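Local coordinates for protein UDP-glucose 6-dehydrogenase (Pyrobaculum islandicum, PDB 3VTF) that probably catalyses the NAD-dependent oxidation of UDP-glucose to UDP-glucuronate, and binds UDP-glucose, at residues Leu43-Val48 with Val208-Asp213; Thr101-Gly106 with Val142-Pro147; Arg59-Arg64 with Leu85-Ser90. One frame throughout, in Å; residues are numbered along the deposited sequence.

Contact 1 (Leu43-Val48 with Val208-Asp213); sequences LGHRVV and VYKAVD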
loop_
_atom_site.group_PDB
_atom_site.type_symbol
_atom_site.label_atom_id
_atom_site.label_comp_id
_atom_site.label_asym_id
_atom_site.label_seq_id
_atom_site.Cartn_x
_atom_site.Cartn_y
_atom_site.Cartn_z
ATOM N N LEU A 43 -13.410 19.978 23.812
ATOM C CA LEU A 43 -14.191 18.782 24.144
ATOM C C LEU A 43 -14.798 18.859 25.530
ATOM O O LEU A 43 -15.661 18.069 25.842
ATOM C CB LEU A 43 -13.325 17.483 24.080
ATOM C CG LEU A 43 -12.943 17.024 22.689
ATOM C CD1 LEU A 43 -12.089 15.726 22.834
ATOM C CD2 LEU A 43 -14.193 16.798 21.843
ATOM N N GLY A 44 -14.303 19.742 26.396
ATOM C CA GLY A 44 -14.937 19.831 27.724
ATOM C C GLY A 44 -13.941 19.559 28.874
ATOM O O GLY A 44 -14.361 19.510 30.018
ATOM N N HIS A 45 -12.634 19.514 28.595
ATOM C CA HIS A 45 -11.620 19.266 29.627
ATOM C C HIS A 45 -10.955 20.524 30.020
ATOM O O HIS A 45 -10.943 21.469 29.304
ATOM C CB HIS A 45 -10.571 18.230 29.126
ATOM C CG HIS A 45 -11.183 16.885 28.792
ATOM N ND1 HIS A 45 -11.978 16.182 29.686
ATOM C CD2 HIS A 45 -11.162 16.156 27.610
ATOM C CE1 HIS A 45 -12.430 15.045 29.076
ATOM N NE2 HIS A 45 -11.922 15.027 27.800
ATOM N N ARG A 46 -10.355 20.516 31.178
ATOM C CA ARG A 46 -9.528 21.597 31.679
ATOM C C ARG A 46 -8.132 21.264 31.264
ATOM O O ARG A 46 -7.637 20.114 31.504
ATOM C CB ARG A 46 -9.627 21.650 33.234
ATOM C CG ARG A 46 -8.777 22.747 33.876
ATOM C CD ARG A 46 -8.698 22.484 35.369
ATOM N NE ARG A 46 -7.690 23.342 35.995
ATOM C CZ ARG A 46 -6.528 22.906 36.436
ATOM N NH1 ARG A 46 -6.248 21.618 36.347
ATOM N NH2 ARG A 46 -5.667 23.762 36.960
ATOM N N VAL A 47 -7.508 22.210 30.577
ATOM C CA VAL A 47 -6.211 21.952 29.947
ATOM C C VAL A 47 -5.203 23.025 30.350
ATOM O O VAL A 47 -5.498 24.265 30.366
ATOM C CB VAL A 47 -6.310 21.933 28.396
ATOM C CG1 VAL A 47 -4.927 21.769 27.719
ATOM C CG2 VAL A 47 -7.280 20.865 27.944
ATOM N N VAL A 48 -4.003 22.575 30.676
ATOM C CA VAL A 48 -2.906 23.483 30.938
ATOM C C VAL A 48 -1.750 23.150 29.987
ATOM O O VAL A 48 -1.192 22.048 30.037
ATOM C CB VAL A 48 -2.415 23.398 32.433
ATOM C CG1 VAL A 48 -1.323 24.447 32.652
ATOM C CG2 VAL A 48 -3.576 23.589 33.428
ATOM N N VAL A 208 -11.331 10.258 28.602
ATOM C CA VAL A 208 -10.937 11.514 27.954
ATOM C C VAL A 208 -11.588 11.594 26.554
ATOM O O VAL A 208 -11.976 12.687 26.113
ATOM C CB VAL A 208 -9.373 11.592 27.832
ATOM C CG1 VAL A 208 -8.944 12.687 26.832
ATOM C CG2 VAL A 208 -8.727 11.908 29.168
ATOM N N TYR A 209 -11.618 10.465 25.823
ATOM C CA TYR A 209 -12.080 10.504 24.449
ATOM C C TYR A 209 -13.560 10.107 24.277
ATOM O O TYR A 209 -14.017 9.909 23.158
ATOM C CB TYR A 209 -11.204 9.569 23.608
ATOM C CG TYR A 209 -9.774 10.126 23.436
ATOM C CD1 TYR A 209 -9.562 11.267 22.665
ATOM C CD2 TYR A 209 -8.640 9.436 23.987
ATOM C CE1 TYR A 209 -8.252 11.725 22.413
ATOM C CE2 TYR A 209 -7.301 9.919 23.781
ATOM C CZ TYR A 209 -7.147 11.074 23.015
ATOM O OH TYR A 209 -5.884 11.605 22.724
ATOM N N LYS A 210 -14.285 10.035 25.385
ATOM C CA LYS A 210 -15.672 9.522 25.362
ATOM C C LYS A 210 -16.554 10.324 24.400
ATOM O O LYS A 210 -17.352 9.752 23.726
ATOM C CB LYS A 210 -16.285 9.502 26.759
ATOM C CG LYS A 210 -16.415 10.870 27.438
ATOM C CD LYS A 210 -17.230 10.741 28.749
ATOM C CE LYS A 210 -16.556 11.322 29.985
ATOM N NZ LYS A 210 -15.800 12.593 29.816
ATOM N N ALA A 211 -16.376 11.632 24.269
ATOM C CA ALA A 211 -17.222 12.411 23.324
ATOM C C ALA A 211 -16.797 12.288 21.864
ATOM O O ALA A 211 -17.501 12.803 20.995
ATOM C CB ALA A 211 -17.299 13.918 23.726
ATOM N N VAL A 212 -15.669 11.621 21.562
ATOM C CA VAL A 212 -15.229 11.550 20.164
ATOM C C VAL A 212 -15.801 10.307 19.545
ATOM O O VAL A 212 -15.597 9.227 20.075
ATOM C CB VAL A 212 -13.693 11.580 20.016
ATOM C CG1 VAL A 212 -13.297 11.549 18.510
ATOM C CG2 VAL A 212 -13.165 12.858 20.687
ATOM N N ASP A 213 -16.581 10.452 18.459
ATOM C CA ASP A 213 -17.220 9.273 17.859
ATOM C C ASP A 213 -16.253 8.584 16.873
ATOM O O ASP A 213 -16.216 8.895 15.680
ATOM C CB ASP A 213 -18.521 9.709 17.162
ATOM C CG ASP A 213 -19.232 8.557 16.489
ATOM O OD1 ASP A 213 -19.207 7.412 16.968
ATOM O OD2 ASP A 213 -19.754 8.798 15.400
#
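The imidazole of His-45 turns its edge to the end of helix 199-208, where the carbonyl oxygen of Val-208 lies close to the ring plane; the ammonium of Lys-210 stands at the edge as well. Val-208 CG1 lies over the centre of one face of the Tyr-209 ring. In the Rossmann-type NAD-binding domain, the junction of helix 31-43 and strand 46-50 here meets the C-terminal end of helix 199-208 and the loop that leads to the edge strand 216-219. His-45 NE2 donates to Val-208 O at 2.9 Å, nearly straight at 163° and on a lone pair in the carbonyl plane. The acceptor lies where helix 199-208 gives way to a type I beta turn from Tyr-209 to Val-212. With chi1 at -61°, CG is anti to the carbonyl carbon, and the ring is swung toward this oxygen. Its other nitrogen, ND1, is hydrogen-bonded to the backbone N of Ala-22, so both ring nitrogens are engaged and the rotation of the ring is fixed. Histidine suits a place that must join two backbone groups, and an alanine here would probably leave Val-208 O without this donor and open a gap beside Val-208 CG1. Gly-44 closes helix 31-43 in a Schellman motif with positive phi, a conformation suited to glycine. On the apolar flank Leu-43 and Val-212 cross at about a right angle, with Leu-43 CD1 3.7 Å from Val-212 CG2.

Contact 2 (Thr101-Gly106 with Val142-Pro147); sequences TFIAVG and VKSTVP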
loop_
_atom_site.group_PDB
_atom_site.type_symbol
_atom_site.label_atom_id
_atom_site.label_comp_id
_atom_site.label_asym_id
_atom_site.label_seq_id
_atom_site.Cartn_x
_atom_site.Cartn_y
_atom_site.Cartn_z
ATOM N N THR A 101 -0.586 14.033 31.549
ATOM C CA THR A 101 0.215 14.994 30.751
ATOM C C THR A 101 0.470 14.317 29.386
ATOM O O THR A 101 0.965 13.169 29.343
ATOM C CB THR A 101 1.582 15.246 31.402
ATOM O OG1 THR A 101 1.339 15.913 32.649
ATOM C CG2 THR A 101 2.538 16.164 30.493
ATOM N N PHE A 102 0.047 14.989 28.303
ATOM C CA PHE A 102 0.417 14.541 26.949
ATOM C C PHE A 102 1.778 15.088 26.550
ATOM O O PHE A 102 1.980 16.312 26.428
ATOM C CB PHE A 102 -0.665 15.036 25.961
ATOM C CG PHE A 102 -1.981 14.302 26.197
ATOM C CD1 PHE A 102 -2.334 13.237 25.372
ATOM C CD2 PHE A 102 -2.841 14.664 27.236
ATOM C CE1 PHE A 102 -3.481 12.524 25.607
ATOM C CE2 PHE A 102 -4.007 13.939 27.473
ATOM C CZ PHE A 102 -4.332 12.881 26.666
ATOM N N ILE A 103 2.735 14.203 26.293
ATOM C CA ILE A 103 4.022 14.706 25.841
ATOM C C ILE A 103 3.934 14.763 24.338
ATOM O O ILE A 103 3.746 13.707 23.654
ATOM C CB ILE A 103 5.164 13.759 26.285
ATOM C CG1 ILE A 103 5.248 13.766 27.835
ATOM C CG2 ILE A 103 6.507 14.087 25.573
ATOM C CD1 ILE A 103 6.232 12.679 28.333
ATOM N N ALA A 104 4.164 15.970 23.801
ATOM C CA ALA A 104 4.023 16.178 22.352
ATOM C C ALA A 104 5.208 16.915 21.798
ATOM O O ALA A 104 5.076 17.613 20.801
ATOM C CB ALA A 104 2.712 16.953 22.012
ATOM N N VAL A 105 6.399 16.781 22.417
ATOM C CA VAL A 105 7.592 17.495 21.912
ATOM C C VAL A 105 8.154 16.774 20.683
ATOM O O VAL A 105 7.761 15.617 20.335
ATOM C CB VAL A 105 8.659 17.548 23.019
ATOM C CG1 VAL A 105 8.039 18.320 24.168
ATOM C CG2 VAL A 105 8.968 16.115 23.549
ATOM N N GLY A 106 9.058 17.448 19.978
ATOM C CA GLY A 106 9.545 16.836 18.712
ATOM C C GLY A 106 10.447 15.600 18.879
ATOM O O GLY A 106 11.005 15.297 19.986
ATOM N N VAL A 142 2.337 9.527 25.919
ATOM C CA VAL A 142 3.303 9.930 24.921
ATOM C C VAL A 142 2.554 10.111 23.561
ATOM O O VAL A 142 2.065 9.092 22.994
ATOM C CB VAL A 142 4.411 8.852 24.748
ATOM C CG1 VAL A 142 5.449 9.347 23.706
ATOM C CG2 VAL A 142 5.121 8.475 26.097
ATOM N N LYS A 143 2.471 11.359 23.081
ATOM C CA LYS A 143 1.874 11.614 21.726
ATOM C C LYS A 143 2.992 11.689 20.672
ATOM O O LYS A 143 2.767 11.402 19.542
ATOM C CB LYS A 143 1.160 12.957 21.723
ATOM C CG LYS A 143 -0.171 12.958 22.442
ATOM C CD LYS A 143 -1.125 11.981 21.819
ATOM C CE LYS A 143 -1.782 12.511 20.589
ATOM N NZ LYS A 143 -2.947 11.540 20.324
ATOM N N SER A 144 4.196 12.149 21.081
ATOM C CA SER A 144 5.416 12.125 20.286
ATOM C C SER A 144 5.570 10.800 19.551
ATOM O O SER A 144 5.307 9.783 20.132
ATOM C CB SER A 144 6.669 12.404 21.207
ATOM O OG SER A 144 6.444 13.677 21.845
ATOM N N THR A 145 6.067 10.838 18.298
ATOM C CA THR A 145 6.439 9.681 17.567
ATOM C C THR A 145 7.750 9.135 18.070
ATOM O O THR A 145 8.787 9.798 17.917
ATOM C CB THR A 145 6.523 10.031 16.027
ATOM O OG1 THR A 145 5.187 10.471 15.648
ATOM C CG2 THR A 145 6.859 8.721 15.244
ATOM N N VAL A 146 7.689 7.974 18.725
ATOM C CA VAL A 146 8.844 7.447 19.402
ATOM C C VAL A 146 8.960 5.977 19.021
ATOM O O VAL A 146 7.956 5.250 18.802
ATOM C CB VAL A 146 8.726 7.532 20.942
ATOM C CG1 VAL A 146 8.807 8.945 21.473
ATOM C CG2 VAL A 146 7.380 6.855 21.443
ATOM N N PRO A 147 10.184 5.473 18.952
ATOM C CA PRO A 147 10.338 4.061 18.609
ATOM C C PRO A 147 9.668 3.145 19.657
ATOM O O PRO A 147 9.562 3.507 20.823
ATOM C CB PRO A 147 11.855 3.849 18.617
ATOM C CG PRO A 147 12.491 5.256 18.452
ATOM C CD PRO A 147 11.445 6.228 19.049
HETATM O O HOH W 1 7.217 13.593 17.801
#
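The carboxyl ends of two neighbouring parallel strands, 100-103 and 139-142, meet in the Rossmann-type sheet, with Ile-103 and Val-142 paired in a parallel bridge. Just beyond it Ile-103 O accepts two backbone bonds, from Lys-143 N at 2.7 Å and from Ser-144 N at 3.0 Å, so one carbonyl grips the chain as it leaves the sheet. Ser-144 then reaches back: OG donates to Val-105 O at 2.8 Å, in the carbonyl plane and on a lone pair. A chi1 of -57° sets this hydroxyl beside its own backbone N, and a small polar side chain suits a buried loop position facing a backbone carbonyl. A water bridges the same Val-105 O to Thr-145 N. Across the strands, Lys-143 runs side by side with Phe-102, and Lys-143 CG lies 3.7 Å from Phe-102 CD1, at the edge of the ring. Bends at chi2 and chi3 carry the lysine's ammonium onward to the backbone oxygen of Asn-173, so its methylenes pack against an aromatic while its charge finds a polar partner. Thr-145 is a predicted NAD(+) site and Thr-107, close to Ser-144, is another, consistent with the cofactor-binding crest at the carboxyl ends of the strands in a Rossmann fold.

Contact 3 (Arg59-Arg64 with Leu85-Ser90); sequences RLRAGR and LSFAES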
loop_
_atom_site.group_PDB
_atom_site.type_symbol
_atom_site.label_atom_id
_atom_site.label_comp_id
_atom_site.label_asym_id
_atom_site.label_seq_id
_atom_site.Cartn_x
_atom_site.Cartn_y
_atom_site.Cartn_z
ATOM N N ARG A 59 2.194 34.346 22.897
ATOM C CA ARG A 59 1.325 34.498 21.741
ATOM C C ARG A 59 0.020 33.729 21.866
ATOM O O ARG A 59 -1.035 34.259 21.568
ATOM C CB ARG A 59 2.060 34.114 20.462
ATOM C CG ARG A 59 2.831 35.268 19.848
ATOM C CD ARG A 59 3.532 34.867 18.570
ATOM N NE ARG A 59 4.655 33.996 18.844
ATOM C CZ ARG A 59 5.496 33.557 17.925
ATOM N NH1 ARG A 59 6.504 32.762 18.268
ATOM N NH2 ARG A 59 5.320 33.914 16.663
ATOM N N LEU A 60 0.108 32.487 22.327
ATOM C CA LEU A 60 -1.056 31.635 22.510
ATOM C C LEU A 60 -2.009 32.181 23.584
ATOM O O LEU A 60 -3.218 32.106 23.441
ATOM C CB LEU A 60 -0.661 30.177 22.761
ATOM C CG LEU A 60 -0.045 29.353 21.631
ATOM C CD1 LEU A 60 0.399 27.997 22.149
ATOM C CD2 LEU A 60 -0.998 29.181 20.466
ATOM N N ARG A 61 -1.453 32.719 24.658
ATOM C CA ARG A 61 -2.280 33.359 25.673
ATOM C C ARG A 61 -3.026 34.546 25.055
ATOM O O ARG A 61 -4.117 34.888 25.491
ATOM C CB ARG A 61 -1.407 33.892 26.787
ATOM C CG ARG A 61 -1.143 32.863 27.857
ATOM C CD ARG A 61 -0.105 33.451 28.770
ATOM N NE ARG A 61 0.115 32.583 29.907
ATOM C CZ ARG A 61 1.220 32.591 30.613
ATOM N NH1 ARG A 61 2.223 33.442 30.313
ATOM N NH2 ARG A 61 1.287 31.790 31.639
ATOM N N ALA A 62 -2.420 35.162 24.051
ATOM C CA ALA A 62 -3.009 36.362 23.425
ATOM C C ALA A 62 -3.975 35.923 22.328
ATOM O O ALA A 62 -4.572 36.726 21.635
ATOM C CB ALA A 62 -1.890 37.294 22.911
ATOM N N GLY A 63 -4.160 34.622 22.144
ATOM C CA GLY A 63 -5.052 34.204 21.082
ATOM C C GLY A 63 -4.424 34.298 19.679
ATOM O O GLY A 63 -5.147 34.230 18.708
ATOM N N ARG A 64 -3.104 34.399 19.577
ATOM C CA ARG A 64 -2.457 34.519 18.263
ATOM C C ARG A 64 -1.594 33.311 17.874
ATOM O O ARG A 64 -0.427 33.231 18.300
ATOM C CB ARG A 64 -1.537 35.757 18.228
ATOM C CG ARG A 64 -2.296 37.096 18.136
ATOM C CD ARG A 64 -2.092 37.947 19.383
ATOM N NE ARG A 64 -0.803 38.664 19.402
ATOM C CZ ARG A 64 -0.535 39.707 20.195
ATOM N NH1 ARG A 64 -1.454 40.179 21.034
ATOM N NH2 ARG A 64 0.659 40.295 20.150
ATOM N N LEU A 85 -8.853 26.605 28.992
ATOM C CA LEU A 85 -7.478 26.498 28.547
ATOM C C LEU A 85 -6.615 27.544 29.157
ATOM O O LEU A 85 -6.904 28.724 28.984
ATOM C CB LEU A 85 -7.407 26.714 27.000
ATOM C CG LEU A 85 -6.049 26.737 26.287
ATOM C CD1 LEU A 85 -5.258 25.410 26.621
ATOM C CD2 LEU A 85 -6.272 26.816 24.757
ATOM N N SER A 86 -5.472 27.174 29.749
ATOM C CA SER A 86 -4.543 28.167 30.248
ATOM C C SER A 86 -3.154 27.681 29.964
ATOM O O SER A 86 -2.949 26.522 29.519
ATOM C CB SER A 86 -4.717 28.361 31.792
ATOM O OG SER A 86 -4.563 27.110 32.476
ATOM N N PHE A 87 -2.165 28.525 30.227
ATOM C CA PHE A 87 -0.789 28.084 30.035
ATOM C C PHE A 87 0.076 28.304 31.274
ATOM O O PHE A 87 -0.087 29.350 31.961
ATOM C CB PHE A 87 -0.184 28.797 28.814
ATOM C CG PHE A 87 -0.943 28.542 27.573
ATOM C CD1 PHE A 87 -0.647 27.415 26.777
ATOM C CD2 PHE A 87 -2.051 29.334 27.234
ATOM C CE1 PHE A 87 -1.414 27.147 25.639
ATOM C CE2 PHE A 87 -2.808 29.076 26.077
ATOM C CZ PHE A 87 -2.485 27.993 25.276
ATOM N N ALA A 88 1.006 27.369 31.561
ATOM C CA ALA A 88 1.748 27.429 32.856
ATOM C C ALA A 88 3.032 28.208 32.655
ATOM O O ALA A 88 3.454 28.410 31.533
ATOM C CB ALA A 88 2.068 26.032 33.446
ATOM N N GLU A 89 3.672 28.592 33.773
ATOM C CA GLU A 89 5.002 29.225 33.729
ATOM C C GLU A 89 6.093 28.189 33.678
ATOM O O GLU A 89 7.246 28.518 33.380
ATOM C CB GLU A 89 5.211 30.112 35.000
ATOM C CG GLU A 89 4.264 31.279 35.065
ATOM C CD GLU A 89 4.466 32.187 33.861
ATOM O OE1 GLU A 89 5.623 32.433 33.432
ATOM O OE2 GLU A 89 3.449 32.646 33.309
ATOM N N SER A 90 5.773 26.900 33.941
ATOM C CA SER A 90 6.839 25.895 33.797
ATOM C C SER A 90 6.198 24.532 33.497
ATOM O O SER A 90 5.020 24.380 33.743
ATOM C CB SER A 90 7.707 25.773 35.082
ATOM O OG SER A 90 6.976 25.155 36.081
HETATM O O HOH W 2 -2.712 31.496 30.730
#
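Helix 54-61 ends over the short edge strand 85-87, and the nearest CA atoms of Arg-59-Arg-64 and Leu-85-Ser-90, those of Arg-61 and Phe-87, are 7.0 Å apart. Side chains therefore make the contact. The helix is closed by a Schellman motif at Gly-63, whose positive phi would press a CB against the preceding carbonyl oxygen, so glycine fits. Phe-87 points toward the helix and is buried: the Phe-87 and Leu-60 side chains cross at about a right angle, and Leu-60 CB makes an off-centre CH-pi contact, 4.3 Å from the centroid of the Phe-87 ring. Large apolar groups suit this inner side, where Leu-76 and Leu-80 of helix 72-81 add further cover.

Arg-61 travels along the outer side. Its CG passes Phe-87 CD2 at 3.7 Å, and the chain, extended from CG to NE, runs past the ring in the opposite direction, with the guanidinium and ring planes 80° apart. NH2 then serves two acceptors: Phe-87 O at 2.8 Å, approached from above the carbonyl plane, and Glu-89 OE2 at 2.9 Å in a salt bridge. Glu-89, bent at chi2 (-61°), folds its carboxylate back to the arginine, and OE2 takes a second, weak bond from NH1. A water accepts from both Arg-61 NE and Phe-87 N, tying the guanidinium to the strand once more. With all three guanidinium nitrogens engaged, the head group is probably held in a fixed orientation, and the carboxylate would offset its positive charge at this exposed edge of the domain, outside the hydrophobic layer of Leu-60 and Phe-87.

All three contacts reach the same mixed sheet. Contact 2 is the innermost, joining central strands 100-103 and 139-142 mainly through backbone bonds, with most of its residues buried. Contact 1 is also largely buried but lies farther out; a histidine-to-carbonyl bond and an apolar pair join the turn before strand 46-50 to the end of helix 199-208 and the loop after it. Contact 3, at edge strand 85-87, pairs a hydrophobic inner side with a salt bridge open to the surface. Contacts 1 and 3 meet directly through neighbouring strands, Val-47 O probably accepting from Ser-86 N, while Tyr-209 packs against Phe-102 and Lys-143 of contact 2. Contacts 2 and 3 do not touch.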